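Putative hydrolase (Burkholderia cenocepacia, PDB 4X00) is probably a hydrolase of the alpha/beta hydrolase fold, thought to act as an aryl esterase, though its natural substrate is not established. Local coordinates at residues 116-119 against 120-124; 76-80 against 81-85; 92-95 against 96-100; 160-163 against 164-168. All blocks are in the same frame, centred on the assembly; numbering follows the deposited sequence.

Contact 1 (116-119 against 120-124); sequences AVIS and NYLAA
Ile118 and Leu122 run next to each other in the same direction, one turn apart on helix 113-125, the helix of the beta-alpha-beta unit in which strand 107-111 leads into it and strand 132-136 follows. In an alpha/beta hydrolase this helix comes directly after the nucleophile elbow, here probably the turn around Ser112, whose residues Ile118 also touches. The methyl CG2 of Ile118 meets CD1 of Leu122 at 3.9 Å. It reaches that place because CG2 stands opposite the backbone N while CG1, at chi1 -67°, takes the position beside it. Both side chains pack on Tyr135 of strand 132-136, and Ile118 also on Ala133.

Tyr121 faces elsewhere: chi1 of 173° swings its ring away from segment 116-119 toward Leu94 and Ile98 of helix 87-100, while its CB stays 3.4 Å from Val117 O. Two buried polar groups find their partners beyond this turn. Ser119 OG bonds Tyr135 OH, and the Asn120 amide is held through both its oxygen and its nitrogen, OD1 taking Glu210 N and ND2 giving to Thr208 O. Asn120 ND2 is also 3.4 Å from Ala116 O, but the angle is too poor for a bond. Four backbone bonds run beneath these side chains; in the straightest, Leu122 N reaches Ile118 O at 2.8 Å with an N-H...O angle of 171°.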
ATOM      1  N   ALA A 116       0.766  -6.306  -1.527  1.00 10.07           N
ATOM      2  CA  ALA A 116       0.072  -7.494  -2.026  1.00 10.71           C
ATOM      3  C   ALA A 116      -0.761  -7.169  -3.261  1.00 10.49           C
ATOM      4  O   ALA A 116      -0.876  -7.990  -4.188  1.00 11.36           O
ATOM      5  CB  ALA A 116      -0.811  -8.084  -0.925  1.00 11.60           C
ATOM      6  N   VAL A 117      -1.361  -5.982  -3.266  1.00 10.00           N
ATOM      7  CA  VAL A 117      -2.074  -5.540  -4.470  1.00 10.19           C
ATOM      8  C   VAL A 117      -1.104  -5.478  -5.672  1.00  9.37           C
ATOM      9  O   VAL A 117      -1.453  -5.937  -6.780  1.00 10.21           O
ATOM     10  CB  VAL A 117      -2.735  -4.157  -4.256  1.00 10.83           C
ATOM     11  CG1 VAL A 117      -3.301  -3.586  -5.555  1.00 12.00           C
ATOM     12  CG2 VAL A 117      -3.826  -4.207  -3.160  1.00 10.38           C
ATOM     13  N   ILE A 118       0.102  -4.919  -5.470  1.00  9.55           N
ATOM     14  CA  ILE A 118       1.088  -4.909  -6.557  1.00  9.53           C
ATOM     15  C   ILE A 118       1.429  -6.327  -6.997  1.00 10.09           C
ATOM     16  O   ILE A 118       1.504  -6.588  -8.209  1.00 10.14           O
ATOM     17  CB  ILE A 118       2.369  -4.149  -6.148  1.00  9.72           C
ATOM     18  CG1 ILE A 118       2.042  -2.670  -5.971  1.00  9.62           C
ATOM     19  CG2 ILE A 118       3.447  -4.322  -7.242  1.00 10.33           C
ATOM     20  CD1 ILE A 118       3.209  -1.831  -5.414  1.00  9.73           C
ATOM     21  N   SER A 119       1.650  -7.245  -6.053  1.00 10.21           N
ATOM     22  CA  SER A 119       1.982  -8.613  -6.479  1.00 10.45           C
ATOM     23  C   SER A 119       0.866  -9.210  -7.323  1.00 10.70           C
ATOM     24  O   SER A 119       1.134  -9.885  -8.324  1.00 11.02           O
ATOM     25  CB  SER A 119       2.234  -9.539  -5.292  1.00 10.50           C
ATOM     26  OG  SER A 119       3.393  -9.110  -4.610  1.00 10.96           O
ATOM     27  N   ASN A 120      -0.382  -8.983  -6.910  1.00 11.00           N
ATOM     28  CA  ASN A 120      -1.507  -9.525  -7.664  1.00 11.62           C
ATOM     29  C   ASN A 120      -1.654  -8.846  -9.028  1.00 11.79           C
ATOM     30  O   ASN A 120      -2.002  -9.512 -10.013  1.00 12.21           O
ATOM     31  CB  ASN A 120      -2.788  -9.420  -6.839  1.00 12.27           C
ATOM     32  CG  ASN A 120      -2.870 -10.497  -5.796  1.00 13.00           C
ATOM     33  OD1 ASN A 120      -2.453 -11.634  -6.048  1.00 14.96           O
ATOM     34  ND2 ASN A 120      -3.460 -10.176  -4.629  1.00 13.50           N
ATOM     35  N   TYR A 121      -1.337  -7.554  -9.100  1.00 11.35           N
ATOM     36  CA  TYR A 121      -1.302  -6.861 -10.375  1.00 11.40           C
ATOM     37  C   TYR A 121      -0.218  -7.440 -11.289  1.00 12.12           C
ATOM     38  O   TYR A 121      -0.480  -7.736 -12.468  1.00 12.62           O
ATOM     39  CB  TYR A 121      -1.086  -5.349 -10.150  1.00 11.82           C
ATOM     40  CG  TYR A 121      -0.869  -4.600 -11.432  1.00 10.88           C
ATOM     41  CD1 TYR A 121      -1.954  -4.175 -12.200  1.00 11.22           C
ATOM     42  CD2 TYR A 121       0.414  -4.376 -11.920  1.00 11.56           C
ATOM     43  CE1 TYR A 121      -1.760  -3.500 -13.403  1.00 11.42           C
ATOM     44  CE2 TYR A 121       0.613  -3.699 -13.107  1.00 12.44           C
ATOM     45  CZ  TYR A 121      -0.469  -3.284 -13.865  1.00 12.27           C
ATOM     46  OH  TYR A 121      -0.237  -2.613 -15.058  1.00 13.90           O
ATOM     47  N   LEU A 122       0.986  -7.623 -10.747  1.00 11.35           N
ATOM     48  CA  LEU A 122       2.067  -8.239 -11.524  1.00 12.68           C
ATOM     49  C   LEU A 122       1.676  -9.631 -11.996  1.00 13.86           C
ATOM     50  O   LEU A 122       1.963 -10.008 -13.135  1.00 14.42           O
ATOM     51  CB  LEU A 122       3.332  -8.312 -10.682  1.00 11.86           C
ATOM     52  CG  LEU A 122       3.992  -6.955 -10.447  1.00 12.54           C
ATOM     53  CD1 LEU A 122       5.117  -7.128  -9.433  1.00 12.76           C
ATOM     54  CD2 LEU A 122       4.537  -6.323 -11.751  1.00 13.81           C
ATOM     55  N   ALA A 123       1.004 -10.403 -11.148  1.00 13.78           N
ATOM     56  CA  ALA A 123       0.650 -11.775 -11.543  1.00 14.37           C
ATOM     57  C   ALA A 123      -0.333 -11.779 -12.707  1.00 16.28           C
ATOM     58  O   ALA A 123      -0.220 -12.584 -13.644  1.00 17.79           O
ATOM     59  CB  ALA A 123       0.074 -12.530 -10.348  1.00 14.35           C
ATOM     60  N   ALA A 124      -1.301 -10.869 -12.655  1.00 15.98           N
ATOM     61  CA  ALA A 124      -2.373 -10.876 -13.652  1.00 17.02           C
ATOM     62  C   ALA A 124      -2.009 -10.135 -14.942  1.00 17.75           C
ATOM     63  O   ALA A 124      -2.441 -10.532 -16.037  1.00 19.95           O
ATOM     64  CB  ALA A 124      -3.644 -10.267 -13.047  1.00 18.64           C
TER

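Contact 2 (76-80 against 81-85); sequences GKPAE and ASSYT
Tyr84 OH donates to Pro78 O at 2.7 Å, closing a loop in which the chain folds back on itself. The donor lies in the carbonyl plane on a lone pair, with a C=O...O angle of 129°, and Pro78 O sits at the edge of the ring. The proline ring lies slantwise against the phenol, bringing Pro78 CG to 3.8 Å from Tyr84 CZ; the same CG also lies 3.8 Å from Ser83 CB. With chi1 at -57°, Tyr84 CG lies opposite its own carbonyl carbon, and the phenol extends back along the loop to Pro78.

What positions these groups is the turn between them. Ser83 N bonds Glu80 O at 3.0 Å, approaching from above the carbonyl plane, and Ala81 O then accepts from both Tyr84 N and Thr85 N, starting 82-85, a short helix with few backbone bonds.

The loop follows strand 63-67, and its proline packs on Val22. Tyr84 is covered by Met200 and Ala203 of helix 198-204, while its backbone O accepts from Trp90 NE1 of helix 87-100.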
ATOM      1  N   GLY A  76     -15.863   2.756  -2.892  1.00  9.61           N
ATOM      2  CA  GLY A  76     -16.981   1.849  -2.676  1.00  9.79           C
ATOM      3  C   GLY A  76     -16.629   0.725  -1.712  1.00 10.22           C
ATOM      4  O   GLY A  76     -15.459   0.284  -1.598  1.00 10.36           O
ATOM      5  N   LYS A  77     -17.660   0.260  -1.017  1.00 11.10           N
ATOM      6  CA  LYS A  77     -17.512  -0.729   0.045  0.53 11.58           C
ATOM      7  C   LYS A  77     -18.549  -1.833  -0.105  1.00 12.67           C
ATOM      8  O   LYS A  77     -19.509  -1.898   0.660  1.00 14.09           O
ATOM      9  CB  LYS A  77     -17.633  -0.053   1.422  0.53 11.75           C
ATOM     10  CG  LYS A  77     -16.644   1.109   1.563  0.53 11.19           C
ATOM     11  CD  LYS A  77     -16.668   1.780   2.929  0.53 10.64           C
ATOM     12  CE  LYS A  77     -15.662   2.933   2.966  0.53 11.02           C
ATOM     13  NZ  LYS A  77     -16.033   4.016   2.013  0.53 11.36           N
ATOM     14  N   PRO A  78     -18.352  -2.719  -1.083  1.00 12.74           N
ATOM     15  CA  PRO A  78     -19.305  -3.829  -1.262  1.00 14.08           C
ATOM     16  C   PRO A  78     -19.447  -4.657   0.004  1.00 14.38           C
ATOM     17  O   PRO A  78     -18.529  -4.761   0.812  1.00 13.25           O
ATOM     18  CB  PRO A  78     -18.692  -4.661  -2.395  1.00 15.31           C
ATOM     19  CG  PRO A  78     -17.290  -4.133  -2.585  1.00 15.42           C
ATOM     20  CD  PRO A  78     -17.295  -2.706  -2.102  1.00 13.85           C
ATOM     21  N   ALA A  79     -20.622  -5.235   0.182  1.00 15.82           N
ATOM     22  CA  ALA A  79     -20.907  -6.052   1.359  1.00 16.91           C
ATOM     23  C   ALA A  79     -20.411  -7.490   1.218  1.00 16.51           C
ATOM     24  O   ALA A  79     -20.126  -8.144   2.215  1.00 18.09           O
ATOM     25  CB  ALA A  79     -22.414  -6.049   1.653  1.00 18.75           C
ATOM     26  N   GLU A  80     -20.288  -7.994  -0.006  1.00 15.87           N
ATOM     27  CA  GLU A  80     -19.938  -9.409  -0.185  1.00 16.14           C
ATOM     28  C   GLU A  80     -18.478  -9.667   0.138  1.00 13.90           C
ATOM     29  O   GLU A  80     -17.602  -9.011  -0.443  1.00 14.17           O
ATOM     30  CB  GLU A  80     -20.175  -9.898  -1.631  1.00 18.55           C
ATOM     31  CG  GLU A  80     -21.604 -10.090  -2.086  1.00 21.03           C
ATOM     32  CD  GLU A  80     -22.258 -11.368  -1.561  1.00 24.16           C
ATOM     33  OE1 GLU A  80     -21.640 -12.124  -0.777  1.00 24.27           O
ATOM     34  OE2 GLU A  80     -23.416 -11.628  -1.951  1.00 27.30           O
ATOM     35  N   ALA A  81     -18.201 -10.642   1.003  1.00 12.97           N
ATOM     36  CA  ALA A  81     -16.814 -11.019   1.295  1.00 12.40           C
ATOM     37  C   ALA A  81     -16.080 -11.400   0.020  1.00 12.61           C
ATOM     38  O   ALA A  81     -14.890 -11.092  -0.128  1.00 12.66           O
ATOM     39  CB  ALA A  81     -16.748 -12.177   2.291  1.00 12.24           C
ATOM     40  N   SER A  82     -16.778 -12.027  -0.916  1.00 13.42           N
ATOM     41  CA  SER A  82     -16.109 -12.475  -2.135  1.00 13.36           C
ATOM     42  C   SER A  82     -15.666 -11.313  -3.048  1.00 13.51           C
ATOM     43  O   SER A  82     -14.875 -11.507  -3.970  1.00 14.87           O
ATOM     44  CB  SER A  82     -17.019 -13.443  -2.883  1.00 14.17           C
ATOM     45  OG  SER A  82     -18.220 -12.800  -3.270  1.00 14.47           O
ATOM     46  N   SER A  83     -16.119 -10.096  -2.767  1.00 12.93           N
ATOM     47  CA  SER A  83     -15.595  -8.925  -3.456  1.00 13.11           C
ATOM     48  C   SER A  83     -14.210  -8.513  -2.945  1.00 12.31           C
ATOM     49  O   SER A  83     -13.560  -7.669  -3.554  1.00 12.45           O
ATOM     50  CB  SER A  83     -16.571  -7.756  -3.303  1.00 14.55           C
ATOM     51  OG  SER A  83     -17.747  -8.000  -4.049  1.00 15.83           O
ATOM     52  N   TYR A  84     -13.750  -9.132  -1.856  1.00 10.97           N
ATOM     53  CA  TYR A  84     -12.443  -8.820  -1.274  1.00 10.99           C
ATOM     54  C   TYR A  84     -11.493 -10.029  -1.235  1.00 11.59           C
ATOM     55  O   TYR A  84     -10.275  -9.857  -1.243  1.00 12.47           O
ATOM     56  CB  TYR A  84     -12.632  -8.296   0.146  1.00 10.98           C
ATOM     57  CG  TYR A  84     -13.519  -7.088   0.261  1.00 10.06           C
ATOM     58  CD1 TYR A  84     -13.059  -5.804  -0.042  1.00  9.85           C
ATOM     59  CD2 TYR A  84     -14.829  -7.238   0.687  1.00  9.83           C
ATOM     60  CE1 TYR A  84     -13.883  -4.717   0.067  1.00  9.03           C
ATOM     61  CE2 TYR A  84     -15.660  -6.161   0.799  1.00 10.26           C
ATOM     62  CZ  TYR A  84     -15.189  -4.899   0.508  1.00 10.14           C
ATOM     63  OH  TYR A  84     -15.995  -3.792   0.639  1.00 11.16           O
ATOM     64  N   THR A  85     -12.023 -11.243  -1.114  1.00 12.47           N
ATOM     65  CA  THR A  85     -11.144 -12.393  -0.926  1.00 13.20           C
ATOM     66  C   THR A  85     -10.422 -12.749  -2.216  1.00 14.85           C
ATOM     67  O   THR A  85      -9.368 -13.379  -2.172  1.00 14.86           O
ATOM     68  CB  THR A  85     -11.909 -13.624  -0.405  1.00 13.55           C
ATOM     69  OG1 THR A  85     -13.039 -13.885  -1.256  1.00 14.26           O
ATOM     70  CG2 THR A  85     -12.399 -13.378   1.025  1.00 13.96           C
TER

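Contact 3 (92-95 against 96-100)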
ATOM      1  N   ASP A  92      -7.387  -5.493 -10.252  1.00 11.91           N
ATOM      2  CA  ASP A  92      -8.180  -4.851 -11.306  1.00 12.34           C
ATOM      3  C   ASP A  92      -8.522  -3.403 -10.971  1.00 11.47           C
ATOM      4  O   ASP A  92      -8.622  -2.576 -11.883  1.00 13.09           O
ATOM      5  CB  ASP A  92      -9.467  -5.632 -11.583  1.00 13.88           C
ATOM      6  CG  ASP A  92      -9.220  -6.970 -12.265  1.00 16.41           C
ATOM      7  OD1 ASP A  92      -8.100  -7.257 -12.757  1.00 17.41           O
ATOM      8  OD2 ASP A  92     -10.184  -7.750 -12.327  1.00 18.95           O
ATOM      9  N   ASP A  93      -8.693  -3.084  -9.685  1.00 11.25           N
ATOM     10  CA  ASP A  93      -8.887  -1.693  -9.288  1.00 11.60           C
ATOM     11  C   ASP A  93      -7.669  -0.870  -9.714  1.00 11.47           C
ATOM     12  O   ASP A  93      -7.809   0.211 -10.292  1.00 11.95           O
ATOM     13  CB  ASP A  93      -9.059  -1.531  -7.757  1.00 11.65           C
ATOM     14  CG  ASP A  93     -10.324  -2.178  -7.198  1.00 12.46           C
ATOM     15  OD1 ASP A  93     -11.260  -2.438  -7.954  1.00 12.64           O
ATOM     16  OD2 ASP A  93     -10.365  -2.378  -5.966  1.00 12.08           O
ATOM     17  N   LEU A  94      -6.474  -1.370  -9.387  1.00 11.20           N
ATOM     18  CA  LEU A  94      -5.242  -0.691  -9.750  1.00 10.93           C
ATOM     19  C   LEU A  94      -5.132  -0.568 -11.282  1.00 11.75           C
ATOM     20  O   LEU A  94      -4.810   0.512 -11.796  1.00 13.03           O
ATOM     21  CB  LEU A  94      -4.048  -1.430  -9.176  1.00 12.08           C
ATOM     22  CG  LEU A  94      -2.695  -0.854  -9.592  1.00 12.26           C
ATOM     23  CD1 LEU A  94      -2.546   0.627  -9.185  1.00 12.32           C
ATOM     24  CD2 LEU A  94      -1.619  -1.711  -8.970  1.00 12.80           C
ATOM     25  N   ALA A  95      -5.444  -1.641 -12.014  1.00 11.36           N
ATOM     26  CA  ALA A  95      -5.368  -1.580 -13.468  1.00 12.30           C
ATOM     27  C   ALA A  95      -6.320  -0.519 -14.022  1.00 12.80           C
ATOM     28  O   ALA A  95      -6.000   0.170 -14.989  1.00 13.52           O
ATOM     29  CB  ALA A  95      -5.675  -2.938 -14.075  1.00 13.11           C
ATOM     30  N   ALA A  96      -7.498  -0.390 -13.407  1.00 13.13           N
ATOM     31  CA  ALA A  96      -8.470   0.579 -13.875  1.00 14.83           C
ATOM     32  C   ALA A  96      -7.963   2.004 -13.671  1.00 16.07           C
ATOM     33  O   ALA A  96      -8.169   2.876 -14.521  1.00 17.08           O
ATOM     34  CB  ALA A  96      -9.800   0.373 -13.166  1.00 15.19           C
ATOM     35  N   ILE A  97      -7.319   2.254 -12.536  1.00 15.72           N
ATOM     36  CA  ILE A  97      -6.715   3.568 -12.317  1.00 16.29           C
ATOM     37  C   ILE A  97      -5.568   3.844 -13.291  1.00 16.53           C
ATOM     38  O   ILE A  97      -5.508   4.931 -13.852  1.00 17.21           O
ATOM     39  CB  ILE A  97      -6.287   3.679 -10.883  1.00 17.10           C
ATOM     40  CG1 ILE A  97      -7.598   3.837 -10.086  1.00 18.43           C
ATOM     41  CG2 ILE A  97      -5.298   4.844 -10.634  1.00 18.01           C
ATOM     42  CD1 ILE A  97      -7.466   3.669  -8.673  1.00 19.49           C
ATOM     43  N   ILE A  98      -4.688   2.869 -13.533  1.00 15.50           N
ATOM     44  CA  ILE A  98      -3.623   3.048 -14.529  1.00 16.06           C
ATOM     45  C   ILE A  98      -4.223   3.408 -15.882  1.00 18.12           C
ATOM     46  O   ILE A  98      -3.748   4.313 -16.569  1.00 18.91           O
ATOM     47  CB  ILE A  98      -2.754   1.780 -14.639  1.00 15.30           C
ATOM     48  CG1 ILE A  98      -1.978   1.603 -13.324  1.00 15.49           C
ATOM     49  CG2 ILE A  98      -1.805   1.865 -15.843  1.00 16.32           C
ATOM     50  CD1 ILE A  98      -1.261   0.279 -13.177  1.00 15.92           C
ATOM     51  N   GLU A  99      -5.302   2.734 -16.254  1.00 19.09           N
ATOM     52  CA  GLU A  99      -5.928   3.013 -17.552  1.00 23.22           C
ATOM     53  C   GLU A  99      -6.628   4.371 -17.602  1.00 23.36           C
ATOM     54  O   GLU A  99      -6.453   5.141 -18.559  1.00 23.18           O
ATOM     55  CB  GLU A  99      -6.919   1.908 -17.909  1.00 27.76           C
ATOM     56  CG  GLU A  99      -6.211   0.636 -18.316  1.00 33.42           C
ATOM     57  CD  GLU A  99      -7.153  -0.482 -18.732  1.00 38.91           C
ATOM     58  OE1 GLU A  99      -8.183  -0.203 -19.401  1.00 41.47           O
ATOM     59  OE2 GLU A  99      -6.850  -1.651 -18.388  1.00 40.48           O
ATOM     60  N   SER A 100      -7.416   4.670 -16.576  1.00 23.87           N
ATOM     61  CA  SER A 100      -8.262   5.856 -16.611  1.00 25.88           C
ATOM     62  C   SER A 100      -7.433   7.129 -16.591  1.00 26.81           C
ATOM     63  O   SER A 100      -7.772   8.123 -17.239  1.00 27.99           O
ATOM     64  CB  SER A 100      -9.242   5.842 -15.439  1.00 27.61           C
ATOM     65  OG  SER A 100     -10.205   6.871 -15.595  1.00 30.24           O
TER
HETATM   66  O   HOH W   1      -4.320  -1.729 -17.267  1.00 32.46           O
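Four successive i to i+4 backbone bonds join residues 92-95 to 96-99 in helix 87-100, the straightest being Ile98 N to Leu94 O at 2.9 Å with an N-H...O angle of 170°. The same pair of residues makes the apolar contact of this turn. Leu94 CG meets the terminal methyl CD1 of Ile98 at 4.0 Å as the two side chains cross. Leu94 first leaves the helix away from the later turn, its CG opposite the backbone N (chi1 176°), whereas Ile98 sends CG1 to the side beside its own N, at chi1 -67°, and CD1 back over the preceding turn. Ile98 CG1 thereby lies 3.4 Å from Leu94 O.

Both side chains rest on Ile38 of strand 36-40, and Leu94 on Ile40 as well. Ile97 turns to another part of the sheet, packing on Leu24 and Val26 of strand 23-30 and Val16 of strand 12-17, while its CG1 stays 3.6 Å from Asp93 O.

Asp93 also lies at the strand 23-30 side, touching Leu24, yet its OD2 forms a salt bridge with Arg70 NE. Asp92 OD1 accepts from Tyr125 OH and pairs with Arg88 NE. Farther along, a water donates to Glu99 OE2 at 2.8 Å and, weakly, to Ala95 O at 3.4 Å.

The chemistry is thus mixed: aliphatic branches meet the sheet, the two aspartates each have an arginine that would offset their charge, even where one of them is buried, and the exposed glutamate is linked, weakly on the backbone side, through water.

Contact 4 (160-163 against 164-168); sequences SDLQ and THLDG
Asp161 OD2 grips Thr164 twice at the start of helix 162-174, where Asp161 is the N-cap. The capping bond runs from Thr164 N to OD2 at 3.0 Å, arriving from above the carboxylate plane (38° out of it). The shorter bond, 2.6 Å from Thr164 OG1 to the same OD2, comes on the anti side and nearer the plane. Asp161 carries its CG opposite its backbone N (chi1 177°), bringing the carboxylate over the first turn, where it crosses the threonine side chain at about a right angle.

Backbone bonds continue the turn: His165 N to Asp161 O, Leu166 N to Leu162 O and Asp167 N to Gln163 O, the last 2.8 Å long.

A second side-chain pair, Gln163 and Asp167, spans four residues of the helix. Gln163 stretches its chain along the surface so that NE2 lies 3.3 Å from Asp167 OD2, a weak hydrogen bond with amide and carboxylate planes 87° apart. Asp167 has a stronger partner in Arg170, whose NH2 forms a salt bridge with OD1.

Leu162 CD1 lies 4.1 Å from Leu166 CD1, the apolar side-chain contact of this turn. His165 turns away from this surface, its ring stacked on Trp198, NE2 bonded to Gln201 OE1 and ND1 to Ala159 O.

An anionic N-cap would be expected to interact favourably with the helix dipole, and its OD2 accepts from both the amide of Thr164 and its hydroxyl.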
ATOM      1  N   SER A 160     -17.367  -8.373  16.407  1.00 11.90           N
ATOM      2  CA  SER A 160     -18.700  -7.808  16.228  0.58 11.96           C
ATOM      3  C   SER A 160     -19.021  -6.750  17.291  1.00 11.29           C
ATOM      4  O   SER A 160     -19.750  -5.806  17.029  1.00 11.92           O
ATOM      5  CB  SER A 160     -19.758  -8.914  16.255  0.58 12.88           C
ATOM      6  OG  SER A 160     -19.728  -9.561  17.509  0.58 13.83           O
ATOM      7  N   ASP A 161     -18.459  -6.900  18.487  1.00 10.14           N
ATOM      8  CA  ASP A 161     -18.698  -5.920  19.548  1.00  9.44           C
ATOM      9  C   ASP A 161     -18.103  -4.575  19.188  1.00  9.07           C
ATOM     10  O   ASP A 161     -16.913  -4.497  18.881  1.00  9.24           O
ATOM     11  CB  ASP A 161     -18.086  -6.389  20.870  1.00  9.96           C
ATOM     12  CG  ASP A 161     -18.251  -5.374  21.957  1.00 10.65           C
ATOM     13  OD1 ASP A 161     -19.426  -5.136  22.342  1.00 12.15           O
ATOM     14  OD2 ASP A 161     -17.224  -4.828  22.449  1.00 11.15           O
ATOM     15  N   LEU A 162     -18.889  -3.514  19.254  1.00  8.99           N
ATOM     16  CA  LEU A 162     -18.449  -2.220  18.763  1.00  8.35           C
ATOM     17  C   LEU A 162     -17.218  -1.652  19.484  1.00  8.13           C
ATOM     18  O   LEU A 162     -16.248  -1.267  18.829  1.00  8.07           O
ATOM     19  CB  LEU A 162     -19.599  -1.205  18.828  1.00  8.80           C
ATOM     20  CG  LEU A 162     -19.216   0.182  18.279  1.00  8.75           C
ATOM     21  CD1 LEU A 162     -18.750   0.091  16.821  1.00  9.01           C
ATOM     22  CD2 LEU A 162     -20.407   1.156  18.370  1.00  8.87           C
ATOM     23  N   GLN A 163     -17.234  -1.605  20.813  1.00  8.40           N
ATOM     24  CA  GLN A 163     -16.060  -1.095  21.502  1.00  8.45           C
ATOM     25  C   GLN A 163     -14.830  -1.940  21.213  1.00  8.98           C
ATOM     26  O   GLN A 163     -13.739  -1.395  20.978  1.00  9.11           O
ATOM     27  CB  GLN A 163     -16.275  -1.019  23.010  1.00  9.60           C
ATOM     28  CG  GLN A 163     -15.010  -0.473  23.682  1.00 12.27           C
ATOM     29  CD  GLN A 163     -15.188  -0.157  25.124  1.00 15.39           C
ATOM     30  OE1 GLN A 163     -16.309  -0.148  25.649  1.00 16.92           O
ATOM     31  NE2 GLN A 163     -14.069   0.116  25.799  1.00 17.01           N
ATOM     32  N   THR A 164     -14.980  -3.254  21.216  1.00  8.90           N
ATOM     33  CA  THR A 164     -13.834  -4.136  20.984  1.00  9.09           C
ATOM     34  C   THR A 164     -13.251  -3.873  19.604  1.00  8.37           C
ATOM     35  O   THR A 164     -12.028  -3.814  19.430  1.00  8.88           O
ATOM     36  CB  THR A 164     -14.243  -5.603  21.083  1.00 10.88           C
ATOM     37  OG1 THR A 164     -14.794  -5.859  22.377  1.00 12.07           O
ATOM     38  CG2 THR A 164     -13.085  -6.543  20.858  1.00 11.15           C
ATOM     39  N   HIS A 165     -14.133  -3.727  18.613  1.00  8.31           N
ATOM     40  CA  HIS A 165     -13.700  -3.469  17.240  1.00  8.43           C
ATOM     41  C   HIS A 165     -12.916  -2.161  17.138  1.00  7.78           C
ATOM     42  O   HIS A 165     -11.846  -2.096  16.512  1.00  7.77           O
ATOM     43  CB  HIS A 165     -14.931  -3.423  16.340  1.00  8.14           C
ATOM     44  CG  HIS A 165     -14.617  -3.538  14.880  1.00  8.65           C
ATOM     45  ND1 HIS A 165     -14.979  -4.643  14.130  1.00  8.76           N
ATOM     46  CD2 HIS A 165     -14.026  -2.672  14.019  1.00  9.47           C
ATOM     47  CE1 HIS A 165     -14.603  -4.456  12.870  1.00  9.60           C
ATOM     48  NE2 HIS A 165     -14.026  -3.267  12.780  1.00  9.51           N
ATOM     49  N   LEU A 166     -13.463  -1.100  17.717  1.00  7.65           N
ATOM     50  CA  LEU A 166     -12.773   0.192  17.669  1.00  8.03           C
ATOM     51  C   LEU A 166     -11.459   0.152  18.471  1.00  8.01           C
ATOM     52  O   LEU A 166     -10.425   0.661  18.004  1.00  8.22           O
ATOM     53  CB  LEU A 166     -13.688   1.307  18.167  1.00  8.24           C
ATOM     54  CG  LEU A 166     -14.957   1.475  17.317  1.00  8.19           C
ATOM     55  CD1 LEU A 166     -15.784   2.627  17.916  1.00  9.54           C
ATOM     56  CD2 LEU A 166     -14.640   1.783  15.832  1.00  9.07           C
ATOM     57  N   ASP A 167     -11.456  -0.465  19.647  1.00  7.87           N
ATOM     58  CA  ASP A 167     -10.229  -0.598  20.423  1.00  8.52           C
ATOM     59  C   ASP A 167      -9.187  -1.383  19.614  1.00  8.46           C
ATOM     60  O   ASP A 167      -7.989  -1.057  19.642  1.00  9.53           O
ATOM     61  CB  ASP A 167     -10.499  -1.313  21.753  1.00  9.79           C
ATOM     62  CG  ASP A 167     -11.204  -0.439  22.775  1.00 11.50           C
ATOM     63  OD1 ASP A 167     -11.307   0.798  22.610  1.00 12.25           O
ATOM     64  OD2 ASP A 167     -11.647  -1.019  23.799  1.00 12.89           O
ATOM     65  N   GLY A 168      -9.618  -2.433  18.918  1.00  8.18           N
ATOM     66  CA  GLY A 168      -8.708  -3.222  18.094  1.00  8.75           C
ATOM     67  C   GLY A 168      -8.094  -2.392  16.963  1.00  8.20           C
ATOM     68  O   GLY A 168      -6.894  -2.479  16.683  1.00  8.68           O
TER

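Contacts 1 and 3 belong to the body of the fold and the other two to its surface. Contact 1 is buried and contact 3 partly so; their helices, 113-125 and 87-100, touch directly, with Tyr121 CE1 4.0 Å from Ala95 CB and Val117 CG1 4.2 Å from Leu94 CD2. Both rely on regular helix bonds and aliphatic packing against the sheet, contact 3 adding aspartate-arginine pairs. Contact 2, in the loop and short helix preceding helix 87-100, lies about 18 Å, centre to centre, from each of them and combines a phenol-to-carbonyl bond with a tight backbone turn. Contact 4 is the outlier, about 31 Å from contact 1 between centres, and its side-chain chemistry is largely polar.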